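Local coordinates for putative hydrolase (Chromobacterium violaceum, PDB 3MCW), which probably acts as a hydrolase of the isochorismatase family, related to nicotinamidases, although its substrate is not established, at residues 76-79 against 83-86; 169-174 against 179-184; 107-112 against 137-142; 27-32 against 66-71; 6-11 against 188-193. All coordinates share one frame; numbering follows the deposited sequence.

Contact 1: 76-79 against 83-86; sequences HAFK and EPRP
Phe-78 lays one face of its ring against the edge of the Pro-84 pyrrolidine, the two side chains crossing at about a right angle. Pro-84 CG sits over that face, 4.0 Å from the centroid of the Phe-78 ring and 27° off the ring normal, a CH-pi contact. Pro-84 CD approaches the CG-CD2 side of the ring, with Phe-78 CD2 to Pro-84 CD at 3.3 Å. The ring is brought there by a chi1 of -77°, which sets CG anti to the carbonyl carbon. Nearer the backbone, Phe-78 CB meets Glu-83 CA at 4.1 Å. Lys-79 O stands 3.1 Å from Glu-83 N, but the angle is too poor for a hydrogen bond. The CB of Lys-79 points away from segment 83-86, and its NZ forms salt bridges with Glu-38 and Asp-25. Both segments belong to the long loop that joins strands 55-60 and 89-93 at the margin of the parallel sheet; Phe-78 and Pro-84 both touch Val-90. With no hydrogen bond across it, the contact relies on ring-to-ring carbon packing and on polar ties outside it, such as Phe-78 O to Gln-22 and Glu-83 O to Arg-49.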
# COMPACT_ATOMS: atom_id res chain seq x y z
N HIS A 76 16.45 -17.20 5.64
CA HIS A 76 15.74 -16.50 6.70
C HIS A 76 16.65 -15.57 7.50
O HIS A 76 16.18 -14.64 8.12
CB HIS A 76 15.04 -17.51 7.62
CG HIS A 76 14.18 -16.86 8.64
ND1 HIS A 76 14.55 -16.76 9.96
CD2 HIS A 76 13.01 -16.18 8.51
CE1 HIS A 76 13.61 -16.10 10.62
NE2 HIS A 76 12.66 -15.74 9.76
N ALA A 77 17.94 -15.84 7.52
CA ALA A 77 18.89 -15.04 8.30
C ALA A 77 19.00 -13.62 7.77
O ALA A 77 18.90 -13.40 6.57
CB ALA A 77 20.28 -15.69 8.29
N PHE A 78 19.23 -12.66 8.66
CA PHE A 78 19.55 -11.31 8.21
C PHE A 78 20.83 -11.30 7.38
O PHE A 78 21.76 -12.11 7.61
CB PHE A 78 19.67 -10.36 9.39
CG PHE A 78 18.34 -9.94 9.94
CD1 PHE A 78 17.56 -9.01 9.30
CD2 PHE A 78 17.85 -10.47 11.13
CE1 PHE A 78 16.33 -8.61 9.81
CE2 PHE A 78 16.63 -10.08 11.63
CZ PHE A 78 15.87 -9.15 10.97
N LYS A 79 20.89 -10.38 6.42
CA LYS A 79 22.11 -10.10 5.68
C LYS A 79 23.17 -9.62 6.67
O LYS A 79 22.87 -8.84 7.60
CB LYS A 79 21.84 -9.03 4.61
CG LYS A 79 21.02 -9.53 3.47
CD LYS A 79 20.48 -8.35 2.63
CE LYS A 79 20.20 -8.78 1.22
NZ LYS A 79 21.47 -8.90 0.39
N GLU A 83 23.00 -7.15 10.22
CA GLU A 83 22.61 -8.13 11.22
C GLU A 83 22.34 -7.42 12.56
O GLU A 83 23.14 -6.59 13.01
CB GLU A 83 23.67 -9.23 11.39
CG GLU A 83 23.33 -10.38 12.38
CD GLU A 83 24.55 -11.24 12.67
OE1 GLU A 83 25.53 -11.17 11.88
OE2 GLU A 83 24.55 -11.97 13.68
N PRO A 84 21.23 -7.79 13.23
CA PRO A 84 21.00 -7.22 14.55
C PRO A 84 22.08 -7.62 15.54
O PRO A 84 22.72 -8.65 15.41
CB PRO A 84 19.63 -7.78 14.94
CG PRO A 84 18.97 -8.13 13.64
CD PRO A 84 20.09 -8.61 12.76
N ARG A 85 22.20 -6.81 16.58
CA ARG A 85 23.09 -7.08 17.69
C ARG A 85 22.32 -7.22 18.98
O ARG A 85 21.13 -6.95 19.05
CB ARG A 85 24.12 -5.98 17.76
CG ARG A 85 25.11 -6.11 16.64
CD ARG A 85 26.10 -5.01 16.65
NE ARG A 85 26.98 -5.09 15.48
CZ ARG A 85 27.77 -4.11 15.07
NH1 ARG A 85 27.91 -2.97 15.77
NH2 ARG A 85 28.49 -4.27 13.98
N PRO A 86 23.00 -7.72 20.02
CA PRO A 86 22.29 -8.07 21.24
C PRO A 86 21.53 -6.90 21.81
O PRO A 86 22.05 -5.78 21.88
CB PRO A 86 23.40 -8.58 22.17
CG PRO A 86 24.39 -9.09 21.24
CD PRO A 86 24.39 -8.21 20.06

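Contact 2: 169-174 against 179-184; sequences MSLANL and CRVCGS
Leu-171 and Val-181 join a helix to an edge strand (180-182) of the parallel sheet, in the layered alpha/beta fold of the isochorismatase family. Helix 163-174 runs into a short connection that leads directly to strand 180-182, so the contact closes a tight helix-to-strand turn. The apolar part has two pairs. Leu-171 and Val-181 cross at about a right angle, and the CG1 branch of Val-181 approaches both methyls of the leucine, with Leu-171 CD1 to Val-181 CG1 at 4.1 Å. The other valine branch meets backbone: Val-181 CG2 lies 3.9 Å from Leu-171 O. A chi1 of 173° places CG1 anti to the backbone N of Val-181 and thereby divides its two methyls between side chain and carbonyl. One turn later in the helix, Leu-174 packs through its CB on the thiol of Cys-179, and its side chain also touches Leu-143 of strand 140-149. The polar part is slight. Cys-179 N gives a weak, bent hydrogen bond to Leu-174 O, 3.2 Å long with an angle of 131° at the hydrogen. Beyond the segments, Cys-179 also packs on Val-131 and Val-141, and Leu-171 touches Trp-156 of the second subunit, as Met-169 touches Met-169 of that subunit, so this helix forms part of the dimer interface. The thiol of Cys-179 rests beside the last helical turn, with Cys-179 SG 3.9 Å from Leu-174 CB and 3.7 Å from Leu-174 O.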
# COMPACT_ATOMS: atom_id res chain seq x y z
N MSE A 169 8.24 4.06 -9.95
CA MSE A 169 6.80 4.19 -9.89
C MSE A 169 6.32 4.15 -8.44
O MSE A 169 5.47 4.96 -8.02
CB MSE A 169 6.11 3.17 -10.82
CG MSE A 169 6.31 3.50 -12.30
SE MSE A 169 5.47 2.31 -13.59
CE MSE A 169 3.74 2.99 -13.37
N SER A 170 6.86 3.22 -7.65
CA SER A 170 6.47 3.18 -6.23
C SER A 170 6.87 4.43 -5.48
O SER A 170 6.08 4.97 -4.72
CB SER A 170 7.05 1.97 -5.53
OG SER A 170 6.41 0.78 -5.93
N LEU A 171 8.08 4.94 -5.72
CA LEU A 171 8.48 6.18 -5.06
C LEU A 171 7.53 7.33 -5.40
O LEU A 171 7.21 8.15 -4.55
CB LEU A 171 9.92 6.57 -5.40
CG LEU A 171 11.04 5.67 -4.89
CD1 LEU A 171 12.37 6.30 -5.29
CD2 LEU A 171 10.91 5.33 -3.41
N ALA A 172 7.14 7.44 -6.66
CA ALA A 172 6.22 8.50 -7.06
C ALA A 172 4.87 8.37 -6.36
O ALA A 172 4.27 9.38 -5.99
CB ALA A 172 6.06 8.53 -8.56
N ASN A 173 4.37 7.16 -6.25
CA ASN A 173 3.10 6.93 -5.54
C ASN A 173 3.20 7.21 -4.05
O ASN A 173 2.22 7.61 -3.43
CB ASN A 173 2.59 5.51 -5.79
CG ASN A 173 2.01 5.31 -7.22
OD1 ASN A 173 1.65 6.28 -7.91
ND2 ASN A 173 1.97 4.08 -7.66
N LEU A 174 4.37 6.98 -3.47
CA LEU A 174 4.59 7.15 -2.05
C LEU A 174 4.86 8.60 -1.64
O LEU A 174 4.41 9.04 -0.58
CB LEU A 174 5.72 6.24 -1.58
CG LEU A 174 5.41 4.76 -1.56
CD1 LEU A 174 6.64 3.93 -1.31
CD2 LEU A 174 4.35 4.46 -0.46
N CYS A 179 4.71 9.72 2.51
CA CYS A 179 6.04 9.89 3.12
C CYS A 179 6.81 10.96 2.37
O CYS A 179 6.32 11.51 1.37
CB CYS A 179 6.82 8.59 3.08
SG CYS A 179 7.36 8.11 1.42
N ARG A 180 7.98 11.30 2.89
CA ARG A 180 8.96 12.09 2.17
C ARG A 180 10.05 11.15 1.68
O ARG A 180 10.75 10.53 2.48
CB ARG A 180 9.56 13.15 3.08
CG ARG A 180 10.54 14.05 2.37
CD ARG A 180 11.02 15.17 3.24
NE ARG A 180 12.03 15.95 2.55
CZ ARG A 180 12.41 17.15 2.94
NH1 ARG A 180 11.90 17.68 4.03
NH2 ARG A 180 13.34 17.78 2.25
N VAL A 181 10.22 11.06 0.36
CA VAL A 181 11.29 10.25 -0.22
C VAL A 181 12.58 11.08 -0.18
O VAL A 181 12.62 12.21 -0.61
CB VAL A 181 10.93 9.86 -1.65
CG1 VAL A 181 12.14 9.17 -2.33
CG2 VAL A 181 9.70 8.96 -1.65
N CYS A 182 13.66 10.48 0.36
CA CYS A 182 14.92 11.17 0.38
C CYS A 182 16.07 10.19 0.35
O CYS A 182 15.86 8.99 0.14
CB CYS A 182 14.96 12.02 1.63
SG CYS A 182 14.77 10.99 3.08
N GLY A 183 17.29 10.71 0.41
CA GLY A 183 18.46 9.87 0.37
C GLY A 183 19.12 9.74 1.73
O GLY A 183 19.05 10.62 2.57
N SER A 184 19.85 8.66 1.88
CA SER A 184 20.55 8.41 3.13
C SER A 184 21.54 9.51 3.46
O SER A 184 21.68 9.82 4.64
CB SER A 184 21.25 7.05 3.13
OG SER A 184 22.28 6.96 2.16

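Contact 3: 107-112 against 137-142; sequences LLRANG and LGFAVC
A mixed contact, part apolar and part arginine-to-carbonyl, joins Leu-108 and Arg-109 of helix 104-111 to the turn that leads into strand 140-149. Its apolar half is Leu-108 against Phe-139, two side chains meeting at a slant. Leu-108 CD1 and CB both approach the outer end of the ring, with Leu-108 CD1 to Phe-139 CE1 at 3.6 Å; Leu-116 of the neighbouring strand packs on both residues. Arg-109 supplies the polar half. Its chain is extended from CG to NE, and a chi4 of -74° then turns the guanidinium so that one face lies above Phe-139 CZ, 4.2 Å from the guanidinium plane. From the edge of the same group, Arg-109 NH2 gives a hydrogen bond of 2.8 Å to Leu-137 O. The acceptor lies in the guanidinium plane, although the N-H...O angle is a moderate 142°. Water 1 accepts a bond from Arg-109 NH1 at 2.9 Å and makes weak bonds to the carbonyls of Leu-137 and Gly-138. A salt bridge from Arg-109 NE to Glu-105 further fixes the group's rotation. Gly-112 and Gly-138, each with positive phi, follow helices 104-111 and 123-136 in Schellman motifs. Strand 115-121, helix 123-136 and strand 140-149 form a beta-alpha-beta unit of the parallel alpha/beta fold, and helix 104-111 packs where its second strand begins.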
# COMPACT_ATOMS: atom_id res chain seq x y z
N LEU A 107 3.77 -0.05 20.13
CA LEU A 107 5.11 0.18 20.65
C LEU A 107 5.60 1.59 20.29
O LEU A 107 6.16 2.31 21.12
CB LEU A 107 6.07 -0.90 20.10
CG LEU A 107 7.52 -0.72 20.52
CD1 LEU A 107 7.68 -0.93 22.01
CD2 LEU A 107 8.43 -1.63 19.69
N LEU A 108 5.42 1.98 19.03
CA LEU A 108 5.84 3.30 18.60
C LEU A 108 5.13 4.40 19.39
O LEU A 108 5.76 5.33 19.89
CB LEU A 108 5.59 3.47 17.09
CG LEU A 108 6.38 2.55 16.15
CD1 LEU A 108 5.92 2.74 14.71
CD2 LEU A 108 7.88 2.82 16.25
N ARG A 109 3.81 4.26 19.51
CA ARG A 109 3.04 5.31 20.18
C ARG A 109 3.36 5.38 21.68
O ARG A 109 3.44 6.46 22.24
CB ARG A 109 1.55 5.13 19.97
CG ARG A 109 1.12 5.25 18.50
CD ARG A 109 -0.38 5.35 18.39
NE ARG A 109 -0.86 5.37 17.02
CZ ARG A 109 -0.77 6.40 16.21
NH1 ARG A 109 -0.26 7.55 16.61
NH2 ARG A 109 -1.19 6.24 14.96
N ALA A 110 3.60 4.23 22.32
CA ALA A 110 3.89 4.21 23.77
C ALA A 110 5.18 4.96 24.07
O ALA A 110 5.36 5.53 25.16
CB ALA A 110 3.97 2.80 24.28
N ASN A 111 6.09 5.02 23.09
CA ASN A 111 7.40 5.65 23.27
C ASN A 111 7.55 6.98 22.55
O ASN A 111 8.61 7.57 22.61
CB ASN A 111 8.49 4.67 22.88
CG ASN A 111 8.56 3.53 23.83
OD1 ASN A 111 9.12 3.67 24.91
ND2 ASN A 111 7.97 2.39 23.47
N GLY A 112 6.48 7.46 21.91
CA GLY A 112 6.53 8.71 21.18
C GLY A 112 7.39 8.69 19.94
O GLY A 112 7.85 9.73 19.51
N LEU A 137 -1.59 6.06 9.15
CA LEU A 137 -1.73 6.01 10.61
C LEU A 137 -1.27 7.30 11.28
O LEU A 137 -1.46 7.47 12.48
CB LEU A 137 -0.98 4.81 11.18
CG LEU A 137 -1.60 3.43 10.90
CD1 LEU A 137 -0.63 2.32 11.31
CD2 LEU A 137 -2.96 3.25 11.60
N GLY A 138 -0.63 8.20 10.56
CA GLY A 138 -0.19 9.49 11.08
C GLY A 138 1.26 9.60 11.48
O GLY A 138 1.64 10.54 12.13
N PHE A 139 2.07 8.61 11.13
CA PHE A 139 3.52 8.71 11.35
C PHE A 139 4.13 9.58 10.28
O PHE A 139 3.68 9.64 9.14
CB PHE A 139 4.14 7.31 11.31
CG PHE A 139 3.71 6.47 12.45
CD1 PHE A 139 4.38 6.54 13.65
CD2 PHE A 139 2.65 5.59 12.34
CE1 PHE A 139 3.96 5.80 14.72
CE2 PHE A 139 2.21 4.84 13.43
CZ PHE A 139 2.87 4.96 14.63
N ALA A 140 5.19 10.30 10.67
CA ALA A 140 6.00 11.14 9.77
C ALA A 140 7.13 10.24 9.25
O ALA A 140 8.04 9.89 9.99
CB ALA A 140 6.55 12.31 10.52
N VAL A 141 7.06 9.89 7.98
CA VAL A 141 7.95 8.89 7.41
C VAL A 141 8.91 9.51 6.40
O VAL A 141 8.50 10.23 5.50
CB VAL A 141 7.17 7.77 6.68
CG1 VAL A 141 8.12 6.77 6.09
CG2 VAL A 141 6.16 7.15 7.62
N CYS A 142 10.20 9.22 6.60
CA CYS A 142 11.24 9.50 5.57
C CYS A 142 11.65 8.16 5.01
O CYS A 142 12.11 7.29 5.73
CB CYS A 142 12.51 10.15 6.14
SG CYS A 142 12.28 11.76 6.87
O HOH W 1 -0.14 9.79 14.71

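Contact 4: 27-32 against 66-71; sequences PSWGPR and NSTYRP. With EDO (1,2-ethanediol), chain I.
Trp-29 reaches toward Thr-68 and Tyr-69 with its indole. From CB, a chi1 of -65° sets CG anti to the carbonyl carbon and sends the ring out from the 3-10 turn 27-29. NE1 comes first: Trp-29 NE1 makes a weak hydrogen bond of 3.3 Å to Thr-68 OG1, with an angle of 129°, and another weak one to Ala-23 O. Thr-68 OG1 lies near the indole plane at this edge, also 3.3 Å from Trp-29 CZ2. Segment 66-71 offers Thr-68 and Tyr-69 from the middle of a type I beta turn, which an ST turn reinforces as Ser-67 OG accepts from Tyr-69 N at 2.9 Å. Farther round the six-membered ring, Trp-29 CZ2 meets Tyr-69 CE2 at 3.8 Å. At the rim, Trp-29 CH2 lies 3.2 Å from O1 of a 1,2-ethanediol, probably from the crystallisation liquor, which sits over one indole face; Ser-28 OG, bonded to Asp-26, lies over the opposite face. The same diol O1 is hydrogen-bonded to Tyr-69 OH at 2.7 Å, near the plane of the phenol ring, and the diol is also held by Asn-125. Tyr-69 meets His-60 edge-to-face, while Phe-151 packs against the Trp-29 ring.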
# COMPACT_ATOMS: atom_id res chain seq x y z
N PRO A 27 18.25 -16.04 -6.83
CA PRO A 27 18.04 -15.59 -8.21
C PRO A 27 16.61 -15.75 -8.66
O PRO A 27 16.22 -15.07 -9.63
CB PRO A 27 19.00 -16.45 -9.03
CG PRO A 27 19.75 -17.21 -8.12
CD PRO A 27 19.30 -17.06 -6.73
N SER A 28 15.80 -16.55 -7.98
CA SER A 28 14.36 -16.75 -8.25
C SER A 28 13.56 -15.45 -8.22
O SER A 28 12.48 -15.36 -8.82
CB SER A 28 13.70 -17.78 -7.27
OG SER A 28 13.61 -17.29 -5.92
N TRP A 29 14.03 -14.46 -7.46
CA TRP A 29 13.31 -13.19 -7.41
C TRP A 29 13.46 -12.35 -8.70
O TRP A 29 12.73 -11.39 -8.89
CB TRP A 29 13.75 -12.33 -6.22
CG TRP A 29 13.40 -12.96 -4.92
CD1 TRP A 29 14.25 -13.54 -4.04
CD2 TRP A 29 12.08 -13.13 -4.38
NE1 TRP A 29 13.56 -14.04 -2.96
CE2 TRP A 29 12.23 -13.79 -3.14
CE3 TRP A 29 10.80 -12.76 -4.80
CZ2 TRP A 29 11.14 -14.11 -2.33
CZ3 TRP A 29 9.71 -13.09 -4.00
CH2 TRP A 29 9.89 -13.75 -2.77
N GLY A 30 14.43 -12.71 -9.53
CA GLY A 30 14.74 -11.98 -10.73
C GLY A 30 15.67 -10.83 -10.45
O GLY A 30 16.10 -10.59 -9.31
N PRO A 31 16.02 -10.03 -11.48
CA PRO A 31 17.03 -9.00 -11.31
C PRO A 31 16.56 -7.87 -10.41
O PRO A 31 15.39 -7.49 -10.42
CB PRO A 31 17.28 -8.53 -12.75
CG PRO A 31 16.90 -9.71 -13.61
CD PRO A 31 15.71 -10.28 -12.90
N ARG A 32 17.53 -7.29 -9.71
CA ARG A 32 17.31 -6.19 -8.77
C ARG A 32 18.00 -4.93 -9.23
O ARG A 32 18.90 -4.91 -10.06
CB ARG A 32 17.86 -6.57 -7.39
CG ARG A 32 19.37 -6.88 -7.37
CD ARG A 32 19.89 -7.04 -6.00
NE ARG A 32 20.10 -5.78 -5.32
CZ ARG A 32 20.66 -5.68 -4.11
NH1 ARG A 32 21.04 -6.77 -3.47
NH2 ARG A 32 20.87 -4.50 -3.54
N ASN A 66 7.94 -23.63 0.65
CA ASN A 66 8.75 -23.24 -0.50
C ASN A 66 9.42 -21.88 -0.43
O ASN A 66 10.22 -21.54 -1.31
CB ASN A 66 7.89 -23.29 -1.78
N SER A 67 9.12 -21.10 0.60
CA SER A 67 9.55 -19.73 0.66
C SER A 67 11.02 -19.62 1.01
O SER A 67 11.53 -20.32 1.88
CB SER A 67 8.71 -18.98 1.70
OG SER A 67 9.25 -17.70 1.96
N THR A 68 11.69 -18.70 0.32
CA THR A 68 13.07 -18.32 0.65
C THR A 68 13.18 -17.70 2.05
O THR A 68 14.27 -17.60 2.57
CB THR A 68 13.69 -17.39 -0.44
OG1 THR A 68 12.90 -16.21 -0.57
CG2 THR A 68 13.82 -18.10 -1.82
N TYR A 69 12.06 -17.24 2.63
CA TYR A 69 12.01 -16.71 4.02
C TYR A 69 11.52 -17.73 5.02
O TYR A 69 11.13 -17.36 6.14
CB TYR A 69 10.98 -15.62 4.12
CG TYR A 69 11.31 -14.43 3.37
CD1 TYR A 69 12.10 -13.41 3.90
CD2 TYR A 69 10.84 -14.32 2.08
CE1 TYR A 69 12.35 -12.28 3.18
CE2 TYR A 69 11.08 -13.23 1.37
CZ TYR A 69 11.87 -12.23 1.87
OH TYR A 69 12.06 -11.14 1.09
N ARG A 70 11.47 -18.99 4.63
CA ARG A 70 11.05 -20.02 5.56
C ARG A 70 12.05 -20.08 6.71
O ARG A 70 13.27 -20.17 6.47
CB ARG A 70 10.91 -21.40 4.85
N PRO A 71 11.56 -19.97 7.96
CA PRO A 71 12.46 -20.03 9.10
C PRO A 71 13.31 -21.30 9.14
O PRO A 71 12.98 -22.29 8.48
CB PRO A 71 11.51 -19.98 10.31
CG PRO A 71 10.32 -19.23 9.82
CD PRO A 71 10.18 -19.69 8.39
C1 EDO I . 11.06 -9.86 -1.93
O1 EDO I . 10.85 -11.13 -1.30
C2 EDO I . 9.96 -9.62 -2.93
O2 EDO I . 8.89 -8.92 -2.35

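Contact 5: 6-11 against 188-193; sequences LRFSSD and LAALGN
The Phe-8 ring meets helix 184-191 obliquely, presenting its CD2-CE2 side to Ala-190 and Leu-191. Phe-8 CE2 is shared between them, 3.6 Å from Ala-190 CB and 3.7 Å from Leu-191 CD2. The CB of Leu-191 points away from segment 6-11, but the chain beyond it, with chi1 -67° and chi2 179°, brings CD2 back to the ring. The same ring also packs against Val-117 of strand 115-121 and Ile-187 of the helix. The methyl of Ala-190 lies at the middle of the contact, against Phe-8 and Leu-6, with Leu-6 CD2 to Ala-190 CB at 4.0 Å and Leu-6 O to Ala-190 CB at 3.5 Å. No direct hydrogen bond joins the segments; two waters do so instead. Water 2 donates to Leu-6 O at 2.7 Å and to Asn-193 OD1, while water 3 accepts from Phe-8 N and donates to Ala-190 O at 2.8 Å. Water thus links polar atoms beside the apolar patch; Ala-190 O also accepts from Asn-193 N. Leu-188 and Leu-191 pack in turn on helix 37-51. Such packing closes the parallel alpha/beta fold, the chain just before the first strand, 14-18, lying against the helix that follows strand 180-182.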
# COMPACT_ATOMS: atom_id res chain seq x y z
N LEU A 6 16.32 18.54 4.46
CA LEU A 6 15.66 17.72 5.47
C LEU A 6 16.06 18.09 6.89
O LEU A 6 17.23 18.21 7.21
CB LEU A 6 15.96 16.24 5.25
CG LEU A 6 15.39 15.26 6.28
CD1 LEU A 6 13.88 15.16 6.17
CD2 LEU A 6 16.04 13.90 6.08
N ARG A 7 15.04 18.22 7.70
CA ARG A 7 15.19 18.48 9.11
C ARG A 7 14.19 17.59 9.87
O ARG A 7 13.00 17.59 9.56
CB ARG A 7 14.94 19.98 9.39
CG ARG A 7 14.88 20.41 10.84
CD ARG A 7 14.28 21.82 10.99
NE ARG A 7 14.18 22.23 12.39
N PHE A 8 14.68 16.83 10.85
CA PHE A 8 13.81 16.04 11.70
C PHE A 8 13.03 16.97 12.61
O PHE A 8 13.56 17.98 13.06
CB PHE A 8 14.60 15.01 12.51
CG PHE A 8 15.16 13.94 11.67
CD1 PHE A 8 14.30 13.04 11.04
CD2 PHE A 8 16.51 13.82 11.43
CE1 PHE A 8 14.75 12.04 10.21
CE2 PHE A 8 16.96 12.76 10.59
CZ PHE A 8 16.06 11.90 10.00
N SER A 9 11.77 16.62 12.82
CA SER A 9 10.90 17.39 13.71
C SER A 9 11.09 16.97 15.16
O SER A 9 10.75 17.72 16.08
CB SER A 9 9.44 17.23 13.29
OG SER A 9 9.07 15.87 13.28
N SER A 10 11.61 15.75 15.37
CA SER A 10 11.87 15.22 16.70
C SER A 10 13.36 14.96 16.90
O SER A 10 14.12 15.02 15.94
CB SER A 10 11.11 13.90 16.94
OG SER A 10 11.82 12.76 16.49
N ASP A 11 13.76 14.71 18.15
CA ASP A 11 15.14 14.40 18.47
C ASP A 11 15.37 12.88 18.56
O ASP A 11 16.45 12.42 18.98
CB ASP A 11 15.63 15.10 19.73
CG ASP A 11 14.92 14.65 21.00
OD1 ASP A 11 14.09 13.72 20.98
OD2 ASP A 11 15.18 15.29 22.03
N LEU A 188 21.60 11.44 7.06
CA LEU A 188 22.77 11.47 7.92
C LEU A 188 23.14 12.89 8.25
O LEU A 188 23.51 13.17 9.40
CB LEU A 188 23.93 10.71 7.27
CG LEU A 188 23.75 9.20 7.14
CD1 LEU A 188 24.88 8.62 6.26
CD2 LEU A 188 23.68 8.52 8.52
N ALA A 189 23.03 13.79 7.28
CA ALA A 189 23.30 15.20 7.55
C ALA A 189 22.29 15.76 8.55
O ALA A 189 22.64 16.51 9.46
CB ALA A 189 23.28 15.99 6.25
N ALA A 190 21.03 15.38 8.40
CA ALA A 190 19.97 15.88 9.28
C ALA A 190 20.17 15.41 10.73
O ALA A 190 19.86 16.17 11.68
CB ALA A 190 18.59 15.45 8.78
N LEU A 191 20.71 14.21 10.93
CA LEU A 191 21.00 13.76 12.28
C LEU A 191 21.95 14.71 13.01
O LEU A 191 21.79 14.95 14.20
CB LEU A 191 21.62 12.38 12.28
CG LEU A 191 20.75 11.21 11.84
CD1 LEU A 191 21.52 9.91 11.88
CD2 LEU A 191 19.47 11.12 12.69
N GLY A 192 22.94 15.22 12.29
CA GLY A 192 23.90 16.14 12.85
C GLY A 192 23.35 17.49 13.27
O GLY A 192 24.04 18.21 13.98
N ASN A 193 22.15 17.83 12.81
CA ASN A 193 21.49 19.09 13.13
C ASN A 193 20.51 19.00 14.29
O ASN A 193 20.02 20.04 14.76
CB ASN A 193 20.80 19.68 11.90
CG ASN A 193 21.76 20.01 10.79
OD1 ASN A 193 21.42 19.86 9.60
ND2 ASN A 193 22.96 20.44 11.14
O HOH W 2 18.46 19.33 9.37
O HOH W 3 17.46 17.57 11.61

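Contacts 2 and 5 are the buried ones, contacts 1 and 3 are partly buried, and contact 4 lies on the surface. Contacts 2 and 3 reach adjacent strands of one parallel sheet and meet through Arg-180 N and Val-141 O, 2.9 Å apart. Helix 184-191 of contact 5 follows strand 180-182, and contact 5 touches contact 3 where Leu-6 and Phe-8 reach Cys-142. Contacts 1 and 4 share the loop between strands 55-60 and 89-93, and His-76 packs on Tyr-69 to Pro-71. Aliphatic packing dominates contact 2, water bridges supplement contact 5, an arginine-carbonyl bond marks contact 3, a weak indole N-H bond and a diol-bound tyrosine contact 4, and CH-pi packing without hydrogen bonds contact 1.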